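Local atomic coordinates of exopolysaccharide biosynthesis protein (Pantoea stewartii subsp. stewartii DC283, PDB entry 6TGF), a protein that modifies the glycan of the bacterial biofilm, probably by hydrolysis, and is built on a parallel beta-helix fold like that of bacteriophage tailspikes. Residues B[601-609]-B[674-682]; B[611-619]-B[630-638]. One frame throughout, in Å; residues are numbered along the deposited sequence.

Contact 1: B[601-609]-B[674-682]; sequences HAEASWSAE and HAAPQRFSL
The carbonyl oxygen of P677 shows how one acceptor can tie a passing chain to the edge of a sheet. W606 N donates to P677 O over 3.2 Å in a fairly straight bond (160°), only modestly tilted from the carbonyl plane. S605 adds a CA-H...O contact and a long, weak approach of its hydroxyl. Two residues on, R679 N bonds back to W606 O at 3.1 Å, coming from above that carbonyl's plane. A water bridges the chains as well, 2.6 Å from S605 OG and donating to R679 O at 2.7 Å. The W606 indole, with CG set between its backbone N and carbonyl carbon (chi1 73°), runs alongside Q678 and points the same way. Q678 CB lies over one ring face toward its rim, while CG comes up beside that rim, 3.4 Å from W606 NE1; the ring and amide planes stay 33° apart. The A676 methyl meets both A604 CB and W606 CD1, the latter at 3.8 Å. Extended from CG to NE, the R679 chain carries its guanidinium over P677, whose CG lies 3.7 Å above one face; its nitrogens reach a salt bridge with E693 and a hydrogen bond to T573 O of the second subunit. Q678 O accepts from N684 of the third subunit. A single W606-Q678 bridge thus joins the strand outermost in one antiparallel sheet of this chain to a linker leaving another, a link between the two sheets of a beta-sandwich within a trimeric, tailspike-like assembly.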
loop_
_atom_site.group_PDB
_atom_site.type_symbol
_atom_site.label_atom_id
_atom_site.label_comp_id
_atom_site.label_asym_id
_atom_site.label_seq_id
_atom_site.Cartn_x
_atom_site.Cartn_y
_atom_site.Cartn_z
ATOM N N HIS B 601 -40.151 10.927 30.604
ATOM C CA HIS B 601 -38.929 11.657 31.037
ATOM C C HIS B 601 -37.953 10.677 31.700
ATOM O O HIS B 601 -38.102 9.458 31.489
ATOM C CB HIS B 601 -39.309 12.814 31.974
ATOM C CG HIS B 601 -40.353 13.723 31.422
ATOM N ND1 HIS B 601 -40.044 14.794 30.606
ATOM C CD2 HIS B 601 -41.695 13.729 31.562
ATOM C CE1 HIS B 601 -41.152 15.420 30.268
ATOM N NE2 HIS B 601 -42.180 14.785 30.841
ATOM N N ALA B 602 -36.988 11.201 32.461
ATOM C CA ALA B 602 -36.029 10.439 33.294
ATOM C C ALA B 602 -36.044 11.008 34.716
ATOM O O ALA B 602 -36.457 12.171 34.885
ATOM C CB ALA B 602 -34.649 10.514 32.687
ATOM N N GLU B 603 -35.623 10.201 35.693
ATOM C CA GLU B 603 -35.392 10.621 37.101
ATOM C C GLU B 603 -33.972 10.207 37.493
ATOM O O GLU B 603 -33.411 9.328 36.812
ATOM C CB GLU B 603 -36.457 10.017 38.019
ATOM C CG GLU B 603 -37.815 10.681 37.864
ATOM C CD GLU B 603 -39.001 9.904 38.409
ATOM O OE1 GLU B 603 -38.795 8.803 38.954
ATOM O OE2 GLU B 603 -40.136 10.405 38.281
ATOM N N ALA B 604 -33.412 10.833 38.531
ATOM C CA ALA B 604 -32.010 10.645 38.968
ATOM C C ALA B 604 -31.950 10.355 40.473
ATOM O O ALA B 604 -32.993 10.446 41.145
ATOM C CB ALA B 604 -31.193 11.861 38.606
ATOM N N SER B 605 -30.755 10.007 40.955
ATOM C CA SER B 605 -30.417 9.701 42.369
ATOM C C SER B 605 -28.908 9.454 42.450
ATOM O O SER B 605 -28.382 8.793 41.531
ATOM C CB SER B 605 -31.203 8.517 42.877
ATOM O OG SER B 605 -30.693 8.059 44.120
ATOM N N TRP B 606 -28.234 9.978 43.479
ATOM C CA TRP B 606 -26.748 9.961 43.559
ATOM C C TRP B 606 -26.263 9.635 44.977
ATOM O O TRP B 606 -26.875 10.117 45.949
ATOM C CB TRP B 606 -26.169 11.284 43.040
ATOM C CG TRP B 606 -26.351 12.461 43.949
ATOM C CD1 TRP B 606 -27.477 13.218 44.104
ATOM C CD2 TRP B 606 -25.358 13.040 44.813
ATOM N NE1 TRP B 606 -27.254 14.221 45.010
ATOM C CE2 TRP B 606 -25.963 14.138 45.461
ATOM C CE3 TRP B 606 -24.021 12.738 45.104
ATOM C CZ2 TRP B 606 -25.276 14.926 46.383
ATOM C CZ3 TRP B 606 -23.344 13.518 46.016
ATOM C CH2 TRP B 606 -23.965 14.597 46.645
ATOM N N SER B 607 -25.196 8.834 45.058
ATOM C CA SER B 607 -24.450 8.461 46.288
ATOM C C SER B 607 -23.025 9.019 46.195
ATOM O O SER B 607 -22.685 9.581 45.138
ATOM C CB SER B 607 -24.445 6.966 46.472
ATOM O OG SER B 607 -24.056 6.310 45.274
ATOM N N ALA B 608 -22.225 8.864 47.256
ATOM C CA ALA B 608 -20.836 9.376 47.344
ATOM C C ALA B 608 -19.942 8.395 48.111
ATOM O O ALA B 608 -20.472 7.459 48.741
ATOM C CB ALA B 608 -20.836 10.737 47.993
ATOM N N GLU B 609 -18.626 8.612 48.034
ATOM C CA GLU B 609 -17.588 7.883 48.810
ATOM C C GLU B 609 -16.543 8.885 49.311
ATOM O O GLU B 609 -16.356 9.926 48.647
ATOM C CB GLU B 609 -16.915 6.806 47.958
ATOM C CG GLU B 609 -17.738 5.542 47.798
ATOM C CD GLU B 609 -17.033 4.428 47.041
ATOM O OE1 GLU B 609 -15.797 4.497 46.900
ATOM O OE2 GLU B 609 -17.723 3.494 46.589
ATOM N N HIS B 674 -34.923 19.851 38.413
ATOM C CA HIS B 674 -35.315 18.841 39.434
ATOM C C HIS B 674 -34.070 18.389 40.205
ATOM O O HIS B 674 -33.108 17.941 39.555
ATOM C CB HIS B 674 -36.036 17.653 38.780
ATOM C CG HIS B 674 -37.058 18.037 37.760
ATOM N ND1 HIS B 674 -38.037 18.979 38.012
ATOM C CD2 HIS B 674 -37.265 17.602 36.498
ATOM C CE1 HIS B 674 -38.799 19.113 36.944
ATOM N NE2 HIS B 674 -38.346 18.278 36.001
ATOM N N ALA B 675 -34.092 18.501 41.537
ATOM C CA ALA B 675 -32.998 18.073 42.441
ATOM C C ALA B 675 -32.982 16.542 42.534
ATOM O O ALA B 675 -34.053 15.952 42.774
ATOM C CB ALA B 675 -33.165 18.705 43.801
ATOM N N ALA B 676 -31.808 15.932 42.348
ATOM C CA ALA B 676 -31.584 14.471 42.450
ATOM C C ALA B 676 -31.498 14.078 43.923
ATOM O O ALA B 676 -30.663 14.610 44.654
ATOM C CB ALA B 676 -30.333 14.087 41.700
ATOM N N PRO B 677 -32.359 13.153 44.412
ATOM C CA PRO B 677 -32.310 12.710 45.806
ATOM C C PRO B 677 -30.974 12.049 46.174
ATOM O O PRO B 677 -30.497 11.229 45.410
ATOM C CB PRO B 677 -33.443 11.675 45.925
ATOM C CG PRO B 677 -34.344 11.947 44.738
ATOM C CD PRO B 677 -33.434 12.491 43.658
ATOM N N GLN B 678 -30.417 12.417 47.332
ATOM C CA GLN B 678 -29.160 11.846 47.888
ATOM C C GLN B 678 -29.487 10.507 48.556
ATOM O O GLN B 678 -30.110 10.525 49.633
ATOM C CB GLN B 678 -28.526 12.810 48.892
ATOM C CG GLN B 678 -28.213 14.178 48.307
ATOM C CD GLN B 678 -27.731 15.162 49.343
ATOM O OE1 GLN B 678 -28.145 16.320 49.361
ATOM N NE2 GLN B 678 -26.848 14.708 50.217
ATOM N N ARG B 679 -29.099 9.393 47.926
ATOM C CA ARG B 679 -29.382 8.016 48.412
ATOM C C ARG B 679 -28.234 7.077 48.032
ATOM O O ARG B 679 -27.600 7.315 46.987
ATOM C CB ARG B 679 -30.669 7.463 47.789
ATOM C CG ARG B 679 -31.909 8.320 47.992
ATOM C CD ARG B 679 -33.022 7.878 47.063
ATOM N NE ARG B 679 -34.226 8.681 47.209
ATOM C CZ ARG B 679 -35.314 8.557 46.453
ATOM N NH1 ARG B 679 -35.356 7.654 45.486
ATOM N NH2 ARG B 679 -36.360 9.335 46.667
ATOM N N PHE B 680 -28.000 6.047 48.851
ATOM C CA PHE B 680 -27.260 4.814 48.472
ATOM C C PHE B 680 -28.034 3.605 49.010
ATOM O O PHE B 680 -29.020 3.790 49.749
ATOM C CB PHE B 680 -25.798 4.884 48.926
ATOM C CG PHE B 680 -25.510 4.458 50.343
ATOM C CD1 PHE B 680 -25.234 3.133 50.648
ATOM C CD2 PHE B 680 -25.468 5.394 51.365
ATOM C CE1 PHE B 680 -24.949 2.750 51.951
ATOM C CE2 PHE B 680 -25.183 5.008 52.667
ATOM C CZ PHE B 680 -24.924 3.687 52.957
ATOM N N SER B 681 -27.612 2.403 48.618
ATOM C CA SER B 681 -28.326 1.129 48.886
ATOM C C SER B 681 -27.416 -0.057 48.544
ATOM O O SER B 681 -27.369 -0.440 47.362
ATOM C CB SER B 681 -29.621 1.083 48.114
ATOM O OG SER B 681 -30.151 -0.233 48.076
ATOM N N LEU B 682 -26.710 -0.587 49.548
ATOM C CA LEU B 682 -25.849 -1.795 49.441
ATOM C C LEU B 682 -26.521 -2.940 50.210
ATOM O O LEU B 682 -26.624 -2.832 51.448
ATOM C CB LEU B 682 -24.462 -1.463 50.004
ATOM C CG LEU B 682 -23.436 -2.596 49.971
ATOM C CD1 LEU B 682 -23.169 -3.062 48.547
ATOM C CD2 LEU B 682 -22.138 -2.164 50.635
HETATM O O HOH W 1 -28.384 6.863 44.412
#

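Contact 2: B[611-619]-B[630-638]; sequences SSPVLDVRY and FIRLAGWTP
I631 sits between V614 and V617, and the two valines divide its branches. Its CD1 reaches V614 CG2 at 4.0 Å, where the side chains cross at about a right angle, and its CG2 rests against V617 CG2 at 4.2 Å. The torsion that sets I631 CG1 between backbone N and carbonyl carbon (chi1 62°) sends the two branches to different valines. At the turn of the chain, L615 lays CG against A634, 4.0 Å from A634 CA, while the P613 ring has its CB beside T637 OG1, a hydroxyl held by Q566 O. L633 folds CD1 toward P613 O. L615 is an extra residue opposite R632, with the backbone angles of a classic beta bulge, and L615 N donates to R632 O at 3.0 Å in a bond of 171°. Beyond it the antiparallel pairing resumes, R618 and F630 exchanging both backbone bonds; A634 N on P613 O (2.7 Å) secures the other end. On the face opposite the valines, D616 and R632 run side by side with CB atoms 3.7 Å apart. Their charged ends, D616 OD2 and R632 NH1, remain 5.0 Å from each other. The hairpin therefore relies on backbone bonds and a buried aliphatic face, to which this carboxylate-guanidinium pair on its partly exposed side probably adds only a modest electrostatic attraction.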
loop_
_atom_site.group_PDB
_atom_site.type_symbol
_atom_site.label_atom_id
_atom_site.label_comp_id
_atom_site.label_asym_id
_atom_site.label_seq_id
_atom_site.Cartn_x
_atom_site.Cartn_y
_atom_site.Cartn_z
ATOM N N SER B 611 -14.133 11.667 50.622
ATOM C CA SER B 611 -14.250 13.146 50.531
ATOM C C SER B 611 -14.890 13.519 49.187
ATOM O O SER B 611 -14.147 13.829 48.239
ATOM C CB SER B 611 -12.905 13.802 50.727
ATOM O OG SER B 611 -13.017 15.217 50.701
ATOM N N SER B 612 -16.225 13.484 49.122
ATOM C CA SER B 612 -17.039 13.632 47.884
ATOM C C SER B 612 -16.604 14.866 47.097
ATOM O O SER B 612 -16.406 15.930 47.676
ATOM C CB SER B 612 -18.508 13.696 48.209
ATOM O OG SER B 612 -19.284 13.783 47.024
ATOM N N PRO B 613 -16.443 14.762 45.757
ATOM C CA PRO B 613 -16.209 15.936 44.915
ATOM C C PRO B 613 -17.495 16.712 44.585
ATOM O O PRO B 613 -17.381 17.808 44.066
ATOM C CB PRO B 613 -15.596 15.324 43.646
ATOM C CG PRO B 613 -16.240 13.956 43.547
ATOM C CD PRO B 613 -16.452 13.511 44.980
ATOM N N VAL B 614 -18.665 16.139 44.896
ATOM C CA VAL B 614 -20.011 16.695 44.558
ATOM C C VAL B 614 -20.799 16.930 45.855
ATOM O O VAL B 614 -20.766 16.048 46.735
ATOM C CB VAL B 614 -20.767 15.754 43.598
ATOM C CG1 VAL B 614 -22.194 16.213 43.336
ATOM C CG2 VAL B 614 -20.016 15.577 42.287
ATOM N N LEU B 615 -21.482 18.077 45.951
ATOM C CA LEU B 615 -22.351 18.470 47.097
ATOM C C LEU B 615 -23.828 18.283 46.729
ATOM O O LEU B 615 -24.587 17.797 47.589
ATOM C CB LEU B 615 -22.076 19.932 47.464
ATOM C CG LEU B 615 -20.656 20.258 47.925
ATOM C CD1 LEU B 615 -20.551 21.723 48.319
ATOM C CD2 LEU B 615 -20.224 19.370 49.083
ATOM N N ASP B 616 -24.216 18.676 45.511
ATOM C CA ASP B 616 -25.618 18.653 45.013
ATOM C C ASP B 616 -25.641 18.137 43.569
ATOM O O ASP B 616 -24.615 18.268 42.872
ATOM C CB ASP B 616 -26.258 20.043 45.091
ATOM C CG ASP B 616 -26.878 20.366 46.439
ATOM O OD1 ASP B 616 -27.876 19.707 46.798
ATOM O OD2 ASP B 616 -26.359 21.273 47.119
ATOM N N VAL B 617 -26.780 17.576 43.153
ATOM C CA VAL B 617 -27.060 17.138 41.754
ATOM C C VAL B 617 -28.482 17.580 41.389
ATOM O O VAL B 617 -29.413 17.262 42.156
ATOM C CB VAL B 617 -26.892 15.615 41.591
ATOM C CG1 VAL B 617 -27.284 15.140 40.199
ATOM C CG2 VAL B 617 -25.481 15.162 41.924
ATOM N N ARG B 618 -28.627 18.292 40.269
ATOM C CA ARG B 618 -29.932 18.653 39.656
ATOM C C ARG B 618 -29.912 18.205 38.191
ATOM O O ARG B 618 -28.806 18.086 37.627
ATOM C CB ARG B 618 -30.194 20.156 39.783
ATOM C CG ARG B 618 -30.129 20.677 41.212
ATOM C CD ARG B 618 -30.565 22.125 41.321
ATOM N NE ARG B 618 -32.015 22.256 41.239
ATOM C CZ ARG B 618 -32.851 22.248 42.277
ATOM N NH1 ARG B 618 -32.396 22.123 43.514
ATOM N NH2 ARG B 618 -34.151 22.370 42.071
ATOM N N TYR B 619 -31.089 17.954 37.611
ATOM C CA TYR B 619 -31.250 17.502 36.204
ATOM C C TYR B 619 -32.455 18.203 35.565
ATOM O O TYR B 619 -33.291 18.774 36.292
ATOM C CB TYR B 619 -31.377 15.978 36.139
ATOM C CG TYR B 619 -32.658 15.420 36.705
ATOM C CD1 TYR B 619 -32.779 15.138 38.056
ATOM C CD2 TYR B 619 -33.750 15.170 35.891
ATOM C CE1 TYR B 619 -33.954 14.626 38.584
ATOM C CE2 TYR B 619 -34.931 14.660 36.403
ATOM C CZ TYR B 619 -35.035 14.384 37.755
ATOM O OH TYR B 619 -36.196 13.881 38.266
ATOM N N PHE B 630 -26.641 18.341 35.885
ATOM C CA PHE B 630 -25.807 19.383 36.539
ATOM C C PHE B 630 -25.270 18.829 37.863
ATOM O O PHE B 630 -25.995 18.065 38.530
ATOM C CB PHE B 630 -26.617 20.660 36.776
ATOM C CG PHE B 630 -27.081 21.366 35.527
ATOM C CD1 PHE B 630 -28.150 20.878 34.792
ATOM C CD2 PHE B 630 -26.462 22.530 35.097
ATOM C CE1 PHE B 630 -28.581 21.531 33.646
ATOM C CE2 PHE B 630 -26.897 23.184 33.954
ATOM C CZ PHE B 630 -27.954 22.682 33.230
ATOM N N ILE B 631 -24.035 19.196 38.222
ATOM C CA ILE B 631 -23.401 18.839 39.526
ATOM C C ILE B 631 -22.834 20.114 40.164
ATOM O O ILE B 631 -22.214 20.919 39.441
ATOM C CB ILE B 631 -22.328 17.740 39.361
ATOM C CG1 ILE B 631 -21.168 18.163 38.454
ATOM C CG2 ILE B 631 -22.963 16.446 38.876
ATOM C CD1 ILE B 631 -19.887 17.403 38.713
ATOM N N ARG B 632 -23.072 20.293 41.466
ATOM C CA ARG B 632 -22.452 21.363 42.290
ATOM C C ARG B 632 -21.088 20.853 42.761
ATOM O O ARG B 632 -21.028 20.189 43.815
ATOM C CB ARG B 632 -23.363 21.752 43.459
ATOM C CG ARG B 632 -22.917 23.006 44.197
ATOM C CD ARG B 632 -24.035 23.655 44.992
ATOM N NE ARG B 632 -23.831 25.093 45.107
ATOM C CZ ARG B 632 -23.413 25.736 46.196
ATOM N NH1 ARG B 632 -23.152 25.081 47.315
ATOM N NH2 ARG B 632 -23.261 27.049 46.163
ATOM N N LEU B 633 -20.044 21.126 41.974
ATOM C CA LEU B 633 -18.656 20.664 42.231
ATOM C C LEU B 633 -18.158 21.316 43.528
ATOM O O LEU B 633 -18.252 22.553 43.636
ATOM C CB LEU B 633 -17.781 21.027 41.026
ATOM C CG LEU B 633 -16.471 20.253 40.888
ATOM C CD1 LEU B 633 -16.713 18.751 40.793
ATOM C CD2 LEU B 633 -15.684 20.733 39.680
ATOM N N ALA B 634 -17.679 20.500 44.474
ATOM C CA ALA B 634 -17.278 20.901 45.845
ATOM C C ALA B 634 -16.166 21.954 45.793
ATOM O O ALA B 634 -15.538 22.111 44.731
ATOM C CB ALA B 634 -16.831 19.688 46.624
ATOM N N GLY B 635 -15.942 22.651 46.909
ATOM C CA GLY B 635 -14.800 23.567 47.088
ATOM C C GLY B 635 -13.501 22.790 47.209
ATOM O O GLY B 635 -13.500 21.754 47.904
ATOM N N TRP B 636 -12.442 23.260 46.541
ATOM C CA TRP B 636 -11.073 22.675 46.570
ATOM C C TRP B 636 -11.092 21.219 46.087
ATOM O O TRP B 636 -10.403 20.388 46.712
ATOM C CB TRP B 636 -10.463 22.781 47.975
ATOM C CG TRP B 636 -10.280 24.183 48.466
ATOM C CD1 TRP B 636 -10.803 24.729 49.602
ATOM C CD2 TRP B 636 -9.508 25.223 47.839
ATOM N NE1 TRP B 636 -10.411 26.035 49.726
ATOM C CE2 TRP B 636 -9.618 26.367 48.659
ATOM C CE3 TRP B 636 -8.740 25.302 46.671
ATOM C CZ2 TRP B 636 -8.988 27.570 48.343
ATOM C CZ3 TRP B 636 -8.117 26.492 46.360
ATOM C CH2 TRP B 636 -8.241 27.609 47.187
ATOM N N THR B 637 -11.847 20.919 45.025
ATOM C CA THR B 637 -11.741 19.642 44.268
ATOM C C THR B 637 -10.866 19.916 43.046
ATOM O O THR B 637 -11.310 20.524 42.073
ATOM C CB THR B 637 -13.111 19.017 43.970
ATOM O OG1 THR B 637 -12.895 17.815 43.231
ATOM C CG2 THR B 637 -14.044 19.910 43.188
ATOM N N PRO B 638 -9.582 19.494 43.082
ATOM C CA PRO B 638 -8.584 19.946 42.110
ATOM C C PRO B 638 -8.682 19.277 40.730
ATOM O O PRO B 638 -8.252 19.880 39.765
ATOM C CB PRO B 638 -7.263 19.574 42.799
ATOM C CG PRO B 638 -7.602 18.334 43.601
ATOM C CD PRO B 638 -9.028 18.543 44.060
#

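How the contacts relate
The centres of the two contacts lie about 13 Å apart, toward the C-terminal side of the beta-helix. Along the chain, 601-609 comes first, 611-619 and 630-638 follow as a hairpin, and 674-682 returns last, so contact 1 brackets contact 2. Strand 602-610 is outermost in one antiparallel sheet of the chain, which a strand of the third subunit continues; strands 614-620, 626-633 and the short 674-675 belong to the other, while 630-638 runs on into strand 637-646 of the first, so both contacts touch both sheets. They meet directly: A676 N probably bonds to V617 O and Y619 N to H674 O, adding 674-675 to the hairpin, while W606 packs against L615.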